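Local coordinates for arabinan-endo 1,5-alpha-l-arabinase (Bacillus subtilis, PDB 1UV4), which cleaves internal alpha-(1->5)-arabinofuranosyl linkages of linear and branched arabinan, a key step in breaking down the plant cell wall, at residues 127-132 against 146-151; 153-158 against 185-190; 8-13 against 48-53; 14-19 against 74-79. All coordinates share one frame; numbering follows the deposited sequence. Where two conformers were deposited one is given.

Contact 1: 127-132 against 146-151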
loop_
_atom_site.group_PDB
_atom_site.type_symbol
_atom_site.label_atom_id
_atom_site.label_comp_id
_atom_site.label_asym_id
_atom_site.label_seq_id
_atom_site.Cartn_x
_atom_site.Cartn_y
_atom_site.Cartn_z
ATOM N N ASN A 127 -8.291 -3.242 19.325
ATOM C CA ASN A 127 -8.728 -3.752 18.027
ATOM C C ASN A 127 -7.925 -4.976 17.633
ATOM O O ASN A 127 -6.773 -5.156 18.043
ATOM C CB ASN A 127 -8.584 -2.696 16.946
ATOM C CG ASN A 127 -9.478 -1.491 17.188
ATOM O OD1 ASN A 127 -8.985 -0.385 17.478
ATOM N ND2 ASN A 127 -10.781 -1.685 17.141
ATOM N N ASN A 128 -8.565 -5.844 16.861
ATOM C CA ASN A 128 -7.930 -7.015 16.262
ATOM C C ASN A 128 -7.340 -6.729 14.846
ATOM O O ASN A 128 -7.290 -7.601 13.990
ATOM C CB ASN A 128 -8.946 -8.211 16.214
ATOM C CG ASN A 128 -10.104 -8.020 15.136
ATOM O OD1 ASN A 128 -10.317 -6.926 14.571
ATOM N ND2 ASN A 128 -10.831 -9.115 14.849
ATOM N N TYR A 129 -6.943 -5.480 14.601
ATOM C CA TYR A 129 -6.349 -5.060 13.309
ATOM C C TYR A 129 -5.471 -3.837 13.548
ATOM O O TYR A 129 -5.477 -3.257 14.623
ATOM C CB TYR A 129 -7.424 -4.723 12.270
ATOM C CG TYR A 129 -8.432 -3.676 12.681
ATOM C CD1 TYR A 129 -8.173 -2.305 12.603
ATOM C CD2 TYR A 129 -9.674 -4.081 13.149
ATOM C CE1 TYR A 129 -9.168 -1.364 12.969
ATOM C CE2 TYR A 129 -10.617 -3.210 13.519
ATOM C CZ TYR A 129 -10.375 -1.854 13.452
ATOM O OH TYR A 129 -11.411 -0.994 13.793
ATOM N N ASN A 130 -4.726 -3.483 12.523
ATOM C CA ASN A 130 -3.786 -2.358 12.566
ATOM C C ASN A 130 -4.118 -1.413 11.422
ATOM O O ASN A 130 -4.101 -1.792 10.251
ATOM C CB ASN A 130 -2.352 -2.862 12.437
ATOM C CG ASN A 130 -1.323 -1.789 12.694
ATOM O OD1 ASN A 130 -1.628 -0.716 13.209
ATOM N ND2 ASN A 130 -0.035 -2.126 12.448
ATOM N N ALA A 131 -4.415 -0.166 11.774
ATOM C CA ALA A 131 -4.779 0.858 10.789
ATOM C C ALA A 131 -3.553 1.505 10.152
ATOM O O ALA A 131 -3.217 2.663 10.409
ATOM C CB ALA A 131 -5.655 1.960 11.425
ATOM N N ILE A 132 -2.919 0.697 9.311
ATOM C CA ILE A 132 -1.852 1.127 8.440
ATOM C C ILE A 132 -2.028 0.529 7.044
ATOM O O ILE A 132 -2.861 -0.333 6.788
ATOM C CB ILE A 132 -0.450 0.783 9.026
ATOM C CG1 ILE A 132 -0.155 -0.705 8.956
ATOM C CG2 ILE A 132 -0.304 1.302 10.443
ATOM C CD1 ILE A 132 1.245 -1.083 9.289
ATOM N N LEU A 146 -11.816 1.824 0.658
ATOM C CA LEU A 146 -10.456 1.806 1.262
ATOM C C LEU A 146 -10.154 0.435 1.859
ATOM O O LEU A 146 -10.922 -0.065 2.682
ATOM C CB LEU A 146 -10.339 2.852 2.374
ATOM C CG LEU A 146 -8.922 3.049 2.976
ATOM C CD1 LEU A 146 -8.061 3.853 2.057
ATOM C CD2 LEU A 146 -9.059 3.683 4.403
ATOM N N ALA A 147 -9.046 -0.158 1.427
ATOM C CA ALA A 147 -8.516 -1.366 2.089
ATOM C C ALA A 147 -7.304 -0.967 2.929
ATOM O O ALA A 147 -6.635 0.032 2.688
ATOM C CB ALA A 147 -8.160 -2.393 1.087
ATOM N N PHE A 148 -7.054 -1.737 3.972
ATOM C CA PHE A 148 -5.889 -1.508 4.823
ATOM C C PHE A 148 -5.623 -2.721 5.683
ATOM O O PHE A 148 -6.367 -3.658 5.736
ATOM C CB PHE A 148 -6.061 -0.253 5.693
ATOM C CG PHE A 148 -7.130 -0.386 6.756
ATOM C CD1 PHE A 148 -8.437 -0.032 6.474
ATOM C CD2 PHE A 148 -6.835 -0.910 8.000
ATOM C CE1 PHE A 148 -9.398 -0.156 7.413
ATOM C CE2 PHE A 148 -7.823 -1.049 8.964
ATOM C CZ PHE A 148 -9.110 -0.663 8.664
ATOM N N GLY A 149 -4.486 -2.694 6.339
ATOM C CA GLY A 149 -4.137 -3.656 7.381
ATOM C C GLY A 149 -2.723 -4.191 7.350
ATOM O O GLY A 149 -2.009 -4.131 6.359
ATOM N N SER A 150 -2.342 -4.777 8.479
ATOM C CA SER A 150 -1.054 -5.394 8.719
ATOM C C SER A 150 -1.130 -6.173 10.018
ATOM O O SER A 150 -1.361 -5.588 11.084
ATOM C CB SER A 150 0.004 -4.325 8.848
ATOM O OG SER A 150 1.284 -4.882 9.098
ATOM N N PHE A 151 -0.916 -7.472 9.928
ATOM C CA PHE A 151 -0.853 -8.367 11.097
ATOM C C PHE A 151 -2.182 -8.400 11.843
ATOM O O PHE A 151 -3.215 -7.967 11.314
ATOM C CB PHE A 151 0.387 -8.064 11.978
ATOM C CG PHE A 151 1.639 -8.690 11.469
ATOM C CD1 PHE A 151 2.356 -8.117 10.439
ATOM C CD2 PHE A 151 2.048 -9.929 11.947
ATOM C CE1 PHE A 151 3.517 -8.719 9.977
ATOM C CE2 PHE A 151 3.226 -10.537 11.482
ATOM C CZ PHE A 151 3.944 -9.930 10.491
HETATM O O HOH W 1 -4.509 -5.563 10.485
#

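Contact 2: 153-158 against 185-190. With EDO (1,2-ethanediol), chain F.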
loop_
_atom_site.group_PDB
_atom_site.type_symbol
_atom_site.label_atom_id
_atom_site.label_comp_id
_atom_site.label_asym_id
_atom_site.label_seq_id
_atom_site.Cartn_x
_atom_site.Cartn_y
_atom_site.Cartn_z
ATOM N N SER A 153 -5.682 -9.632 12.701
ATOM C CA SER A 153 -6.653 -10.416 11.907
ATOM C C SER A 153 -6.602 -10.017 10.422
ATOM O O SER A 153 -7.431 -10.520 9.643
ATOM C CB SER A 153 -8.078 -10.290 12.470
ATOM O OG SER A 153 -8.651 -9.031 12.243
ATOM N N GLY A 154 -5.631 -9.164 10.020
ATOM C CA GLY A 154 -5.342 -8.966 8.605
ATOM C C GLY A 154 -5.930 -7.754 7.920
ATOM O O GLY A 154 -6.034 -6.682 8.460
ATOM N N ILE A 155 -6.367 -7.979 6.686
ATOM C CA ILE A 155 -6.812 -6.941 5.770
ATOM C C ILE A 155 -8.298 -6.668 5.860
ATOM O O ILE A 155 -9.128 -7.577 5.846
ATOM C CB ILE A 155 -6.449 -7.342 4.348
ATOM C CG1 ILE A 155 -4.958 -7.748 4.300
ATOM C CG2 ILE A 155 -6.734 -6.208 3.348
ATOM C CD1 ILE A 155 -3.973 -6.763 4.731
ATOM N N LYS A 156 -8.578 -5.360 6.020
ATOM C CA LYS A 156 -9.931 -4.846 6.182
ATOM C C LYS A 156 -10.288 -3.959 4.996
ATOM O O LYS A 156 -9.418 -3.478 4.295
ATOM C CB LYS A 156 -10.039 -4.056 7.458
ATOM C CG LYS A 156 -9.575 -4.788 8.736
ATOM C CD LYS A 156 -10.282 -6.105 8.973
ATOM C CE LYS A 156 -9.704 -6.860 10.120
ATOM N NZ LYS A 156 -10.464 -8.120 10.358
ATOM N N LEU A 157 -11.584 -3.723 4.861
ATOM C CA LEU A 157 -12.170 -2.974 3.750
ATOM C C LEU A 157 -13.396 -2.179 4.216
ATOM O O LEU A 157 -14.227 -2.704 4.905
ATOM C CB LEU A 157 -12.560 -3.928 2.640
ATOM C CG LEU A 157 -13.246 -3.353 1.417
ATOM C CD1 LEU A 157 -12.276 -2.593 0.570
ATOM C CD2 LEU A 157 -13.955 -4.472 0.620
ATOM N N THR A 158 -13.444 -0.897 3.843
ATOM C CA THR A 158 -14.615 -0.087 4.078
ATOM C C THR A 158 -14.934 0.716 2.811
ATOM O O THR A 158 -14.047 1.172 2.094
ATOM C CB THR A 158 -14.411 0.866 5.285
ATOM O OG1 THR A 158 -15.565 1.688 5.478
ATOM C CG2 THR A 158 -13.235 1.800 5.047
ATOM N N GLU A 185 0.144 -7.990 4.928
ATOM C CA GLU A 185 0.027 -6.536 4.960
ATOM C C GLU A 185 -0.169 -5.973 3.573
ATOM O O GLU A 185 -0.115 -6.673 2.587
ATOM C CB GLU A 185 1.298 -5.921 5.580
ATOM C CG GLU A 185 2.558 -6.127 4.739
ATOM C CD GLU A 185 3.757 -5.238 5.108
ATOM O OE1 GLU A 185 4.435 -5.572 6.083
ATOM O OE2 GLU A 185 4.103 -4.238 4.396
ATOM N N ALA A 186 -0.389 -4.674 3.527
ATOM C CA ALA A 186 -0.119 -3.907 2.288
ATOM C C ALA A 186 -1.027 -4.342 1.156
ATOM O O ALA A 186 -0.589 -4.679 0.090
ATOM C CB ALA A 186 1.347 -4.008 1.894
ATOM N N PRO A 187 -2.317 -4.204 1.339
ATOM C CA PRO A 187 -3.202 -4.549 0.229
ATOM C C PRO A 187 -3.114 -3.593 -0.966
ATOM O O PRO A 187 -2.844 -2.420 -0.849
ATOM C CB PRO A 187 -4.581 -4.458 0.866
ATOM C CG PRO A 187 -4.427 -3.383 1.883
ATOM C CD PRO A 187 -3.056 -3.671 2.495
ATOM N N THR A 188 -3.405 -4.187 -2.136
ATOM C CA THR A 188 -3.721 -3.436 -3.342
ATOM C C THR A 188 -4.885 -4.139 -4.028
ATOM O O THR A 188 -4.975 -5.332 -4.003
ATOM C CB THR A 188 -2.464 -3.272 -4.275
ATOM O OG1 THR A 188 -2.797 -2.381 -5.364
ATOM C CG2 THR A 188 -2.035 -4.544 -4.914
ATOM N N LEU A 189 -5.825 -3.364 -4.552
ATOM C CA LEU A 189 -7.097 -3.889 -5.013
ATOM C C LEU A 189 -7.525 -3.154 -6.247
ATOM O O LEU A 189 -7.518 -1.929 -6.244
ATOM C CB LEU A 189 -8.119 -3.712 -3.866
ATOM C CG LEU A 189 -9.381 -4.570 -3.635
ATOM C CD1 LEU A 189 -9.386 -5.847 -4.379
ATOM C CD2 LEU A 189 -9.761 -4.790 -2.157
ATOM N N THR A 190 -7.935 -3.896 -7.286
ATOM C CA THR A 190 -8.367 -3.317 -8.547
ATOM C C THR A 190 -9.483 -4.158 -9.126
ATOM O O THR A 190 -9.588 -5.348 -8.821
ATOM C CB THR A 190 -7.165 -3.234 -9.523
ATOM O OG1 THR A 190 -7.534 -2.518 -10.730
ATOM C CG2 THR A 190 -6.711 -4.612 -10.009
HETATM C C1 EDO F . -15.088 -6.929 10.493
HETATM O O1 EDO F . -15.183 -7.943 9.512
HETATM C C2 EDO F . -13.704 -6.331 10.461
HETATM O O2 EDO F . -12.967 -6.818 11.555
#

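Contact 3: 8-13 against 48-53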
loop_
_atom_site.group_PDB
_atom_site.type_symbol
_atom_site.label_atom_id
_atom_site.label_comp_id
_atom_site.label_asym_id
_atom_site.label_seq_id
_atom_site.Cartn_x
_atom_site.Cartn_y
_atom_site.Cartn_z
ATOM N N SER A 8 15.124 0.858 -9.183
ATOM C CA SER A 8 15.632 2.187 -8.886
ATOM C C SER A 8 17.022 2.161 -8.286
ATOM O O SER A 8 17.445 1.191 -7.632
ATOM C CB SER A 8 14.715 2.922 -7.925
ATOM O OG SER A 8 14.692 2.332 -6.645
ATOM N N ASN A 9 17.700 3.275 -8.534
ATOM C CA ASN A 9 18.898 3.712 -7.856
ATOM C C ASN A 9 18.649 4.032 -6.371
ATOM O O ASN A 9 19.369 3.598 -5.442
ATOM C CB ASN A 9 19.448 4.940 -8.653
ATOM C CG ASN A 9 18.417 6.140 -8.815
ATOM O OD1 ASN A 9 17.200 5.960 -9.099
ATOM N ND2 ASN A 9 18.947 7.371 -8.686
ATOM N N GLU A 10 17.578 4.759 -6.163
ATOM C CA GLU A 10 17.212 5.258 -4.857
ATOM C C GLU A 10 16.439 4.239 -4.051
ATOM O O GLU A 10 15.628 3.463 -4.560
ATOM C CB GLU A 10 16.374 6.539 -4.987
ATOM C CG GLU A 10 17.158 7.748 -5.423
ATOM C CD GLU A 10 18.097 8.311 -4.365
ATOM O OE1 GLU A 10 18.032 7.927 -3.168
ATOM O OE2 GLU A 10 18.911 9.204 -4.718
ATOM N N LEU A 11 16.690 4.282 -2.758
ATOM C CA LEU A 11 15.966 3.493 -1.793
ATOM C C LEU A 11 14.481 3.886 -1.833
ATOM O O LEU A 11 14.140 5.060 -1.906
ATOM C CB LEU A 11 16.515 3.820 -0.385
ATOM C CG LEU A 11 15.940 3.163 0.870
ATOM C CD1 LEU A 11 16.958 3.182 1.976
ATOM C CD2 LEU A 11 14.622 3.758 1.351
ATOM N N LEU A 12 13.579 2.909 -1.793
ATOM C CA LEU A 12 12.181 3.201 -1.544
ATOM C C LEU A 12 11.511 1.984 -0.948
ATOM O O LEU A 12 11.767 0.899 -1.383
ATOM C CB LEU A 12 11.410 3.639 -2.831
ATOM C CG LEU A 12 10.126 4.393 -2.569
ATOM C CD1 LEU A 12 10.294 5.696 -1.822
ATOM C CD2 LEU A 12 9.464 4.655 -3.944
ATOM N N HIS A 13 10.664 2.215 0.050
ATOM C CA HIS A 13 9.952 1.144 0.738
ATOM C C HIS A 13 8.462 1.498 0.769
ATOM O O HIS A 13 8.078 2.635 0.985
ATOM C CB HIS A 13 10.497 1.069 2.205
ATOM C CG HIS A 13 10.097 -0.161 2.958
ATOM N ND1 HIS A 13 9.690 -0.099 4.270
ATOM C CD2 HIS A 13 10.049 -1.465 2.608
ATOM C CE1 HIS A 13 9.396 -1.318 4.689
ATOM N NE2 HIS A 13 9.597 -2.164 3.701
ATOM N N TRP A 48 15.679 8.344 -10.512
ATOM C CA TRP A 48 14.862 9.142 -9.640
ATOM C C TRP A 48 15.717 10.123 -8.868
ATOM O O TRP A 48 16.898 9.880 -8.606
ATOM C CB TRP A 48 14.139 8.232 -8.627
ATOM C CG TRP A 48 13.244 7.190 -9.246
ATOM C CD1 TRP A 48 13.579 5.942 -9.663
ATOM C CD2 TRP A 48 11.830 7.330 -9.525
ATOM N NE1 TRP A 48 12.493 5.301 -10.223
ATOM C CE2 TRP A 48 11.396 6.121 -10.131
ATOM C CE3 TRP A 48 10.891 8.358 -9.345
ATOM C CZ2 TRP A 48 10.084 5.921 -10.563
ATOM C CZ3 TRP A 48 9.574 8.147 -9.794
ATOM C CH2 TRP A 48 9.185 6.936 -10.380
ATOM N N THR A 49 15.099 11.230 -8.499
ATOM C CA THR A 49 15.714 12.207 -7.638
ATOM C C THR A 49 14.822 12.353 -6.431
ATOM O O THR A 49 13.596 12.338 -6.541
ATOM C CB THR A 49 15.882 13.550 -8.392
ATOM O OG1 THR A 49 14.610 14.181 -8.520
ATOM C CG2 THR A 49 16.410 13.353 -9.796
ATOM N N VAL A 50 15.436 12.559 -5.275
ATOM C CA VAL A 50 14.719 12.692 -4.015
ATOM C C VAL A 50 14.225 14.137 -3.901
ATOM O O VAL A 50 14.997 15.068 -4.004
ATOM C CB VAL A 50 15.660 12.400 -2.828
ATOM C CG1 VAL A 50 14.912 12.611 -1.498
ATOM C CG2 VAL A 50 16.199 10.990 -2.927
ATOM N N GLN A 51 12.941 14.293 -3.684
ATOM C CA GLN A 51 12.313 15.605 -3.514
ATOM C C GLN A 51 12.127 15.913 -2.039
ATOM O O GLN A 51 12.262 15.032 -1.181
ATOM C CB GLN A 51 10.934 15.570 -4.174
ATOM C CG GLN A 51 10.934 15.102 -5.637
ATOM C CD GLN A 51 11.841 15.952 -6.516
ATOM O OE1 GLN A 51 12.921 15.497 -6.923
ATOM N NE2 GLN A 51 11.414 17.169 -6.818
ATOM N N LYS A 52 11.780 17.161 -1.729
ATOM C CA LYS A 52 11.347 17.501 -0.382
ATOM C C LYS A 52 10.220 16.582 0.044
ATOM O O LYS A 52 9.279 16.360 -0.672
ATOM C CB LYS A 52 10.921 18.960 -0.225
ATOM C CG LYS A 52 10.886 19.392 1.275
ATOM C CD LYS A 52 10.867 20.894 1.466
ATOM C CE LYS A 52 10.909 21.281 2.933
ATOM N NZ LYS A 52 10.858 22.771 3.051
ATOM N N SER A 53 10.319 16.081 1.250
ATOM C CA SER A 53 9.317 15.173 1.787
ATOM C C SER A 53 8.016 15.900 2.059
ATOM O O SER A 53 8.002 17.109 2.194
ATOM C CB SER A 53 9.814 14.556 3.094
ATOM O OG SER A 53 10.938 13.722 2.854
HETATM O O HOH W 2 18.923 10.758 -6.919
#

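Contact 4: 14-19 against 74-79. With CA (calcium ion), chain D; EDO (1,2-ethanediol), chain G.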
loop_
_atom_site.group_PDB
_atom_site.type_symbol
_atom_site.label_atom_id
_atom_site.label_comp_id
_atom_site.label_asym_id
_atom_site.label_seq_id
_atom_site.Cartn_x
_atom_site.Cartn_y
_atom_site.Cartn_z
ATOM N N ASP A 14 7.632 0.497 0.551
ATOM C CA ASP A 14 6.143 0.654 0.567
ATOM C C ASP A 14 5.690 1.654 -0.482
ATOM O O ASP A 14 5.022 2.632 -0.155
ATOM C CB ASP A 14 5.594 1.013 1.941
ATOM C CG ASP A 14 6.183 0.174 3.063
ATOM O OD1 ASP A 14 6.192 -1.076 2.955
ATOM O OD2 ASP A 14 6.664 0.670 4.133
ATOM N N PRO A 15 6.057 1.455 -1.749
ATOM C CA PRO A 15 5.830 2.493 -2.782
ATOM C C PRO A 15 4.388 2.613 -3.325
ATOM O O PRO A 15 3.617 1.658 -3.343
ATOM C CB PRO A 15 6.732 2.027 -3.909
ATOM C CG PRO A 15 6.666 0.521 -3.767
ATOM C CD PRO A 15 6.732 0.267 -2.307
ATOM N N THR A 16 4.118 3.820 -3.803
ATOM C CA THR A 16 2.972 4.085 -4.678
ATOM C C THR A 16 3.506 5.027 -5.738
ATOM O O THR A 16 4.538 5.674 -5.548
ATOM C CB THR A 16 1.844 4.691 -3.827
ATOM O OG1 THR A 16 0.596 4.789 -4.565
ATOM C CG2 THR A 16 2.113 6.081 -3.387
ATOM N N MET A 17 2.842 5.133 -6.886
ATOM C CA MET A 17 3.403 5.896 -7.981
ATOM C C MET A 17 2.273 6.487 -8.787
ATOM O O MET A 17 1.232 5.881 -8.910
ATOM C CB MET A 17 4.245 4.970 -8.879
ATOM C CG MET A 17 4.949 5.675 -10.063
ATOM S SD MET A 17 6.149 4.617 -10.920
ATOM C CE MET A 17 5.105 3.771 -12.055
ATOM N N ILE A 18 2.485 7.679 -9.368
ATOM C CA ILE A 18 1.480 8.346 -10.197
ATOM C C ILE A 18 2.178 9.298 -11.180
ATOM O O ILE A 18 3.231 9.806 -10.893
ATOM C CB ILE A 18 0.438 9.054 -9.320
ATOM C CG1 ILE A 18 -0.796 9.501 -10.114
ATOM C CG2 ILE A 18 1.095 10.205 -8.507
ATOM C CD1 ILE A 18 -1.992 9.837 -9.199
ATOM N N LYS A 19 1.614 9.457 -12.355
ATOM C CA LYS A 19 2.101 10.387 -13.382
ATOM C C LYS A 19 1.476 11.753 -13.167
ATOM O O LYS A 19 0.264 11.853 -12.936
ATOM C CB LYS A 19 1.701 9.861 -14.759
ATOM C CG LYS A 19 2.323 10.609 -15.944
ATOM C CD LYS A 19 3.729 10.119 -16.164
ATOM C CE LYS A 19 4.525 11.008 -17.095
ATOM N NZ LYS A 19 3.866 11.106 -18.470
ATOM N N TRP A 74 4.177 6.255 7.109
ATOM C CA TRP A 74 4.378 5.003 6.380
ATOM C C TRP A 74 3.368 4.750 5.278
ATOM O O TRP A 74 2.193 5.096 5.374
ATOM C CB TRP A 74 4.299 3.738 7.286
ATOM C CG TRP A 74 5.058 3.736 8.561
ATOM C CD1 TRP A 74 6.017 4.617 8.989
ATOM C CD2 TRP A 74 4.856 2.827 9.622
ATOM N NE1 TRP A 74 6.445 4.281 10.257
ATOM C CE2 TRP A 74 5.739 3.189 10.666
ATOM C CE3 TRP A 74 4.015 1.726 9.809
ATOM C CZ2 TRP A 74 5.815 2.479 11.860
ATOM C CZ3 TRP A 74 4.121 1.025 11.022
ATOM C CH2 TRP A 74 4.992 1.413 12.000
ATOM N N ALA A 75 3.838 4.090 4.233
ATOM C CA ALA A 75 2.973 3.396 3.282
ATOM C C ALA A 75 1.900 4.289 2.656
ATOM O O ALA A 75 0.718 4.073 2.774
ATOM C CB ALA A 75 2.399 2.150 3.941
ATOM N N PRO A 76 2.370 5.338 1.982
ATOM C CA PRO A 76 1.455 6.251 1.300
ATOM C C PRO A 76 0.722 5.570 0.156
ATOM O O PRO A 76 1.178 4.595 -0.428
ATOM C CB PRO A 76 2.384 7.352 0.839
ATOM C CG PRO A 76 3.610 6.666 0.567
ATOM C CD PRO A 76 3.781 5.664 1.733
ATOM N N ASP A 77 -0.419 6.154 -0.170
ATOM C CA ASP A 77 -1.197 5.702 -1.284
ATOM C C ASP A 77 -1.830 6.902 -1.948
ATOM O O ASP A 77 -2.313 7.756 -1.242
ATOM C CB ASP A 77 -2.233 4.678 -0.836
ATOM C CG ASP A 77 -2.946 4.104 -1.984
ATOM O OD1 ASP A 77 -2.343 3.253 -2.733
ATOM O OD2 ASP A 77 -4.133 4.444 -2.319
ATOM N N ILE A 78 -1.805 6.945 -3.272
ATOM C CA ILE A 78 -2.262 8.155 -3.977
ATOM C C ILE A 78 -3.088 7.808 -5.190
ATOM O O ILE A 78 -2.817 6.840 -5.895
ATOM C CB ILE A 78 -1.052 9.029 -4.327
ATOM C CG1 ILE A 78 -1.503 10.433 -4.759
ATOM C CG2 ILE A 78 -0.170 8.380 -5.343
ATOM C CD1 ILE A 78 -0.371 11.423 -4.841
ATOM N N GLN A 79 -4.097 8.628 -5.426
ATOM C CA GLN A 79 -4.892 8.583 -6.643
ATOM C C GLN A 79 -5.362 9.973 -6.977
ATOM O O GLN A 79 -5.563 10.791 -6.099
ATOM C CB GLN A 79 -6.167 7.787 -6.450
ATOM C CG GLN A 79 -6.024 6.294 -6.273
ATOM C CD GLN A 79 -5.694 5.515 -7.555
ATOM O OE1 GLN A 79 -4.986 4.511 -7.490
ATOM N NE2 GLN A 79 -6.159 5.982 -8.680
HETATM CA CA CA D . -2.728 2.213 -4.740
HETATM C C1 EDO G . -1.932 6.307 -8.843
HETATM O O1 EDO G . -1.001 5.451 -8.237
HETATM C C2 EDO G . -2.422 5.722 -10.153
HETATM O O2 EDO G . -2.897 6.757 -10.979
HETATM O O HOH W 3 2.249 2.236 0.330
HETATM O O HOH W 4 -4.770 3.556 -4.693
HETATM O O HOH W 5 -1.973 4.183 -5.714
HETATM O O HOH W 6 -2.485 2.882 -7.381
HETATM O O HOH W 7 -3.853 0.847 -6.276
#

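Contact 1: 127-132 against 146-151
Ile132 and Gly149 supply the direct backbone hydrogen bond of this contact, in which a loop leading to strand 135-138 lies against the end of strand 144-148 in the same propeller blade. Gly149 N lies 2.9 Å from Ile132 O and nearly in line with the C=O bond (170°), but its N-H points off that line, the angle at the hydrogen being 145°. Gly149 CA sits 3.4 Å from Asn130 O in a nearly straight C-H...O contact. Water 1 adds an indirect link, accepting from Asn130 N and Ser150 N and donating to Phe151 O. The Asn130 side-chain oxygen turns elsewhere, to Ser99, while its CB rests 3.2 Å from Ser150 O.

The aromatic part is an offset edge-to-face pair: Phe148 offers its edge to the Tyr129 ring, with centroids 5.9 Å apart and planes at 68°. Phe148 CG stands between the backbone N and the carbonyl carbon, a torsion that swings the CD2-CE2 edge toward Asn130 O and Tyr129.

Among aliphatic atoms, the tip of Ile132 presses closely on Ser150, CD1 to CB 3.5 Å. Asn130, Ala131, Ile132, Ser150 and Phe151 probably bind substrate, as in related enzymes. The chemistry thus implies a loop that probably faces substrate, joined to the strand end by one backbone bond, one C-H...O contact and a water, and backed by an edge-to-face aromatic pair.

Contact 2: 153-158 against 185-190
Ile155 and Pro187 form the heart of a blade-to-blade contact in the five-bladed beta-propeller of this family 43 glycoside hydrolase. Ile155 sits on strand 155-160, in the blade built from strands 135-138 to 170-175, and Pro187 on strand 184-192, the strand at one edge of the next. The two strands run at 43° to each other and their axes come no closer than 8.3 Å, a spacing bridged by side chains rather than by hydrogen bonds.

Ile155, with the largest buried surface of the set, uses both of its branches. CG2, anti to the backbone N, reaches the pyrrolidine ring at Pro187 CB, 3.7 Å away. CD1, at the end of the other branch, lies alongside Pro187 CD at 3.9 Å and also meets the backbone of the preceding residues, 4.0 Å from Glu185 CA. Pro187 turns its ring toward this isoleucine, and the two side chains pass each other at a slant. Ala147 and Leu198 add to the apolar surroundings of the proline.

Glu185, inferred to be the catalytic proton donor, is therefore touched through its main chain: its CA-CB bond leads away from strand 155-160, and its side chain reaches toward Asp133 and Ser150. Leu189 extends the apolar seam further along, although it was deposited in two conformers and its approach to Leu157 is less certain. On the far side of strand 155-160, Lys156 NZ donates to Ser153 OG at 2.8 Å and to O2 of a bound 1,2-ethanediol at 3.1 Å.

Contact 3: 8-13 against 48-53
Asn9 and Trp48 meet in a mainly polar, partly buried contact, where the connection between strands 4-8 and 16-20 turns a corner beside the start of strand 49-54. The Asn9 amide reads the backbone of a single residue twice. Its ND2 donates to Trp48 O at 3.2 Å, in the carbonyl plane and on a lone pair, with an N-H...O angle of 166°. Its OD1 accepts from Trp48 N, also at 3.2 Å, with that donor tilted from the amide plane. Two bonds of this kind fix the rotation of the amide, which lies nearly coplanar with the indole, 20° apart, and brings OD1 to the ring edge.

Ser8 CB approaches the same indole at CD1, 3.7 Å away. Water 2 donates to Glu10 OE2 and to Trp48 O, so the tryptophan carbonyl serves both the amide and the water. The bent Glu10 side chain crosses Val50, with OE1 3.6 Å from CG2, and OE1 also forms a salt bridge to Arg38.

Around this corner, the Trp48 ring packs on Leu40 of strand 37-42, on Trp24 and Ala26 of strand 23-29, and on Leu279 of strand 276-283, which belongs to the neighbouring blade.

Contact 4: 14-19 against 74-79
Thr16 lies beside Asp77 at the calcium site near the middle of the molecule. Asp77 OD1 binds the calcium ion at 2.3 Å, four waters take further positions, and Glu135 and Asp257 are further protein ligands. The CB of Asp77 is directed away from strand 16-20, and with CG anti to the backbone N (chi1 -174°) the carboxylate carries OD1 to the ion; its second oxygen, OD2, accepts a hydrogen bond from metal-bound water 4 at 2.6 Å and another from Leu136 N.

Thr16 belongs to the second shell. Its OG1 is hydrogen-bonded to Asp257, a calcium ligand, and receives a weak, long hydrogen bond from Ile78 N at 3.5 Å. The methyl branch, CG2, lies 3.4 Å from Pro76 O. Another metal-bound water, water 5, donates to Ile78 O, tying the ion to the backbone of strand 74-81.

In the five-bladed propeller, strands 16-20 and 74-81 begin two successive antiparallel blades and line the central channel. Their segments run in broadly the same direction, 27° apart, with a closest axis approach of 6.4 Å. No direct backbone hydrogen bond joins them; water 3 instead donates to both Asp14 O and Pro76 O.

Away from the ion, Ile18 and Ile78 cross at about a right angle, CG2 to CG2 3.9 Å. At the other end Asp14, inferred to be the catalytic proton acceptor, sets its CB 3.9 Å from Ala75 CB, and its OD2 is hydrogen-bonded to Thr29 OG1.

The four contacts lie around one propeller. Along the chain the segments of contacts 3 and 4 alternate; contact 1 and then contact 2 follow. Contacts 1 and 2, with centres 7 Å apart, share a blade through the adjacent strands 144-148 and 155-160. Contacts 3 and 4, 12 Å apart, share the blade of strands 16-20 and 49-54, and touch where Trp48 packs on Met17. Contacts 1 and 3 lie about 26 Å apart, centre to centre, on opposite sides of the chain's centre. Across the middle, Glu185 OE2 of contact 2 comes 4.1 Å from Asp14 OD1 of contact 4, so different blades bring together the inferred proton donor and proton acceptor.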